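Local coordinates for putative NADP oxidoreductase BF3122 (Bacteroides fragilis, PDB 3D1L), which is probably an NADP-dependent oxidoreductase with a Rossmann-type nucleotide-binding domain, though its substrate is not known, at residues B[139-144]-B[161-166]. Residues are numbered along the deposited sequence; the frame is centred on the assembly and turned at random. Where two conformers were deposited one is given.
Sequences FFIEAS and NRVYDA
F139 and I141 bond through both backbone N and O to 161-166 in a parallel strand pair, F139 to R162 and Y164, I141 to Y164 and A166. F139 N donates to R162 O (2.8 Å). F139 O accepts from Y164 N, again at 2.8 Å and nearly straight. I141 N then reaches Y164 O at 2.9 Å, on a more bent path (143°). I141 O is gripped twice: A166 N lies 3.1 Å from it, tilted from its carbonyl plane, and a water donates to it from 2.7 Å. The same water donates to D165 OD1, tying this end strand's side chain to the neighbouring backbone. D165 OD2 forms a salt bridge with K153.

On one face, the F140 and Y164 side chains lie side by side and point the same way; their rings meet obliquely, planes at 33°. F140 CE1 meets Y164 CD2 at 3.6 Å. With CG beside its backbone N (chi1 -52°), the F140 ring also brings CD1 to A166 CB, 3.8 Å away. The other face carries looser contacts, F139 CB to V163 CG2 and I141 CG1 to V163 CG1. E142 lays its CG against A166 O, while its carboxylate is held by S168 and R171. V205 of the second subunit packs on F140.

Strand 139-143, helix 146-157 and strand 163-165 form a beta-alpha-beta unit. The helix packs on the F139 and I141 face, through A156, L152 and K153. Antiparallel strand 117-122 flanks 139-143 on its other edge, and 163-165 ends the sheet within the chain.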
ATOM      1  N   PHE B 139      10.196  14.853  12.568  1.00 40.62           N
ATOM      2  CA  PHE B 139      11.119  15.849  12.045  1.00 41.48           C
ATOM      3  C   PHE B 139      12.401  15.779  12.890  1.00 41.93           C
ATOM      4  O   PHE B 139      12.371  16.140  14.053  1.00 42.11           O
ATOM      5  CB  PHE B 139      10.490  17.220  12.253  1.00 41.45           C
ATOM      6  CG  PHE B 139      10.491  18.101  11.066  1.00 42.52           C
ATOM      7  CD1 PHE B 139      11.671  18.592  10.534  1.00 42.23           C
ATOM      8  CD2 PHE B 139       9.288  18.510  10.517  1.00 43.39           C
ATOM      9  CE1 PHE B 139      11.641  19.449   9.456  1.00 45.31           C
ATOM     10  CE2 PHE B 139       9.247  19.375   9.449  1.00 42.38           C
ATOM     11  CZ  PHE B 139      10.404  19.849   8.912  1.00 43.35           C
ATOM     12  N   PHE B 140      13.518  15.342  12.312  1.00 41.84           N
ATOM     13  CA  PHE B 140      14.788  15.237  13.038  1.00 41.43           C
ATOM     14  C   PHE B 140      15.732  16.383  12.759  1.00 42.11           C
ATOM     15  O   PHE B 140      15.929  16.771  11.587  1.00 42.15           O
ATOM     16  CB  PHE B 140      15.450  13.906  12.742  1.00 40.54           C
ATOM     17  CG  PHE B 140      14.530  12.754  12.961  1.00 41.34           C
ATOM     18  CD1 PHE B 140      14.398  12.189  14.227  1.00 40.03           C
ATOM     19  CD2 PHE B 140      13.741  12.272  11.916  1.00 39.77           C
ATOM     20  CE1 PHE B 140      13.532  11.145  14.444  1.00 40.45           C
ATOM     21  CE2 PHE B 140      12.872  11.241  12.133  1.00 39.44           C
ATOM     22  CZ  PHE B 140      12.768  10.672  13.397  1.00 40.69           C
ATOM     23  N   ILE B 141      16.293  16.927  13.848  1.00 42.42           N
ATOM     24  CA  ILE B 141      17.056  18.183  13.821  1.00 42.78           C
ATOM     25  C   ILE B 141      18.428  17.954  14.405  1.00 42.75           C
ATOM     26  O   ILE B 141      18.577  17.327  15.463  1.00 42.49           O
ATOM     27  CB  ILE B 141      16.367  19.311  14.651  1.00 43.32           C
ATOM     28  CG1 ILE B 141      14.960  19.665  14.122  1.00 44.13           C
ATOM     29  CG2 ILE B 141      17.274  20.591  14.778  1.00 43.52           C
ATOM     30  CD1 ILE B 141      14.812  19.789  12.677  1.00 44.73           C
ATOM     31  N   GLU B 142      19.421  18.458  13.690  1.00 42.62           N
ATOM     32  CA  GLU B 142      20.797  18.549  14.164  1.00 42.73           C
ATOM     33  C   GLU B 142      21.270  19.944  13.724  1.00 42.50           C
ATOM     34  O   GLU B 142      20.811  20.445  12.690  1.00 42.13           O
ATOM     35  CB  GLU B 142      21.632  17.451  13.491  1.00 42.54           C
ATOM     36  CG  GLU B 142      22.746  16.864  14.342  1.00 42.46           C
ATOM     37  CD  GLU B 142      23.623  15.917  13.544  1.00 42.94           C
ATOM     38  OE1 GLU B 142      23.259  15.619  12.385  1.00 46.15           O
ATOM     39  OE2 GLU B 142      24.669  15.462  14.064  1.00 43.30           O
ATOM     40  N   ALA B 143      22.122  20.598  14.521  1.00 42.26           N
ATOM     41  CA  ALA B 143      22.735  21.869  14.112  1.00 41.99           C
ATOM     42  C   ALA B 143      24.107  22.093  14.750  1.00 42.32           C
ATOM     43  O   ALA B 143      24.458  21.440  15.728  1.00 41.23           O
ATOM     44  CB  ALA B 143      21.810  23.044  14.387  1.00 42.63           C
ATOM     45  N   SER B 144      24.869  23.019  14.169  1.00 42.71           N
ATOM     46  CA  SER B 144      26.228  23.389  14.614  1.00 42.92           C
ATOM     47  C   SER B 144      26.316  24.021  16.004  1.00 43.96           C
ATOM     48  O   SER B 144      27.400  24.108  16.570  1.00 44.43           O
ATOM     49  CB  SER B 144      26.850  24.357  13.621  1.00 41.98           C
ATOM     50  OG  SER B 144      25.967  25.452  13.434  1.00 40.34           O
ATOM     51  N   ASN B 161       4.041  18.030  15.317  1.00 40.67           N
ATOM     52  CA  ASN B 161       4.047  17.724  16.756  1.00 41.31           C
ATOM     53  C   ASN B 161       5.088  16.682  17.153  1.00 41.16           C
ATOM     54  O   ASN B 161       5.122  16.274  18.311  1.00 41.48           O
ATOM     55  CB  ASN B 161       2.688  17.174  17.181  1.00 41.68           C
ATOM     56  CG  ASN B 161       1.569  18.165  16.981  1.00 43.24           C
ATOM     57  OD1 ASN B 161       1.739  19.363  17.198  1.00 43.70           O
ATOM     58  ND2 ASN B 161       0.401  17.662  16.578  1.00 45.57           N
ATOM     59  N   ARG B 162       5.891  16.231  16.183  1.00 40.82           N
ATOM     60  CA  ARG B 162       6.893  15.189  16.422  0.50 41.12           C
ATOM     61  C   ARG B 162       8.285  15.652  16.016  1.00 40.55           C
ATOM     62  O   ARG B 162       8.870  15.159  15.057  1.00 41.29           O
ATOM     63  CB  ARG B 162       6.520  13.883  15.703  0.50 40.81           C
ATOM     64  CG  ARG B 162       5.587  12.961  16.499  0.50 41.49           C
ATOM     65  CD  ARG B 162       5.495  11.574  15.843  0.50 42.10           C
ATOM     66  NE  ARG B 162       5.010  10.534  16.753  0.50 43.37           N
ATOM     67  CZ  ARG B 162       5.765   9.573  17.287  0.50 44.55           C
ATOM     68  NH1 ARG B 162       7.062   9.488  17.009  0.50 43.90           N
ATOM     69  NH2 ARG B 162       5.215   8.684  18.105  0.50 46.57           N
ATOM     70  N   VAL B 163       8.820  16.592  16.769  1.00 40.41           N
ATOM     71  CA  VAL B 163      10.111  17.224  16.453  1.00 40.27           C
ATOM     72  C   VAL B 163      11.172  16.670  17.401  1.00 40.46           C
ATOM     73  O   VAL B 163      11.011  16.749  18.614  1.00 40.08           O
ATOM     74  CB  VAL B 163       9.972  18.779  16.574  1.00 40.92           C
ATOM     75  CG1 VAL B 163      11.347  19.548  16.412  1.00 39.99           C
ATOM     76  CG2 VAL B 163       8.953  19.252  15.553  1.00 38.61           C
ATOM     77  N   TYR B 164      12.230  16.079  16.856  1.00 40.13           N
ATOM     78  CA  TYR B 164      13.202  15.368  17.685  1.00 40.57           C
ATOM     79  C   TYR B 164      14.608  15.824  17.374  1.00 41.12           C
ATOM     80  O   TYR B 164      14.919  16.126  16.221  1.00 40.92           O
ATOM     81  CB  TYR B 164      13.126  13.859  17.451  1.00 40.67           C
ATOM     82  CG  TYR B 164      11.754  13.267  17.662  1.00 41.24           C
ATOM     83  CD1 TYR B 164      11.165  13.265  18.917  1.00 41.24           C
ATOM     84  CD2 TYR B 164      11.039  12.721  16.591  1.00 42.21           C
ATOM     85  CE1 TYR B 164       9.911  12.730  19.111  1.00 41.64           C
ATOM     86  CE2 TYR B 164       9.772  12.173  16.777  1.00 41.58           C
ATOM     87  CZ  TYR B 164       9.223  12.183  18.039  1.00 41.45           C
ATOM     88  OH  TYR B 164       7.985  11.637  18.245  1.00 41.32           O
ATOM     89  N   ASP B 165      15.444  15.899  18.409  1.00 40.31           N
ATOM     90  CA  ASP B 165      16.878  16.079  18.232  1.00 40.03           C
ATOM     91  C   ASP B 165      17.429  14.706  17.922  1.00 39.80           C
ATOM     92  O   ASP B 165      17.196  13.739  18.669  1.00 39.06           O
ATOM     93  CB  ASP B 165      17.526  16.535  19.538  1.00 40.49           C
ATOM     94  CG  ASP B 165      17.114  17.930  19.952  1.00 40.73           C
ATOM     95  OD1 ASP B 165      17.618  18.884  19.350  1.00 44.25           O
ATOM     96  OD2 ASP B 165      16.303  18.079  20.897  1.00 44.15           O
ATOM     97  N   ALA B 166      18.175  14.598  16.832  1.00 39.43           N
ATOM     98  CA  ALA B 166      18.851  13.323  16.546  1.00 39.18           C
ATOM     99  C   ALA B 166      20.202  13.568  15.877  1.00 39.10           C
ATOM    100  O   ALA B 166      20.347  14.540  15.117  1.00 39.80           O
ATOM    101  CB  ALA B 166      17.942  12.410  15.690  1.00 37.74           C
TER
HETATM  102  O   HOH W   1      19.902  17.995  17.776  1.00 37.25           O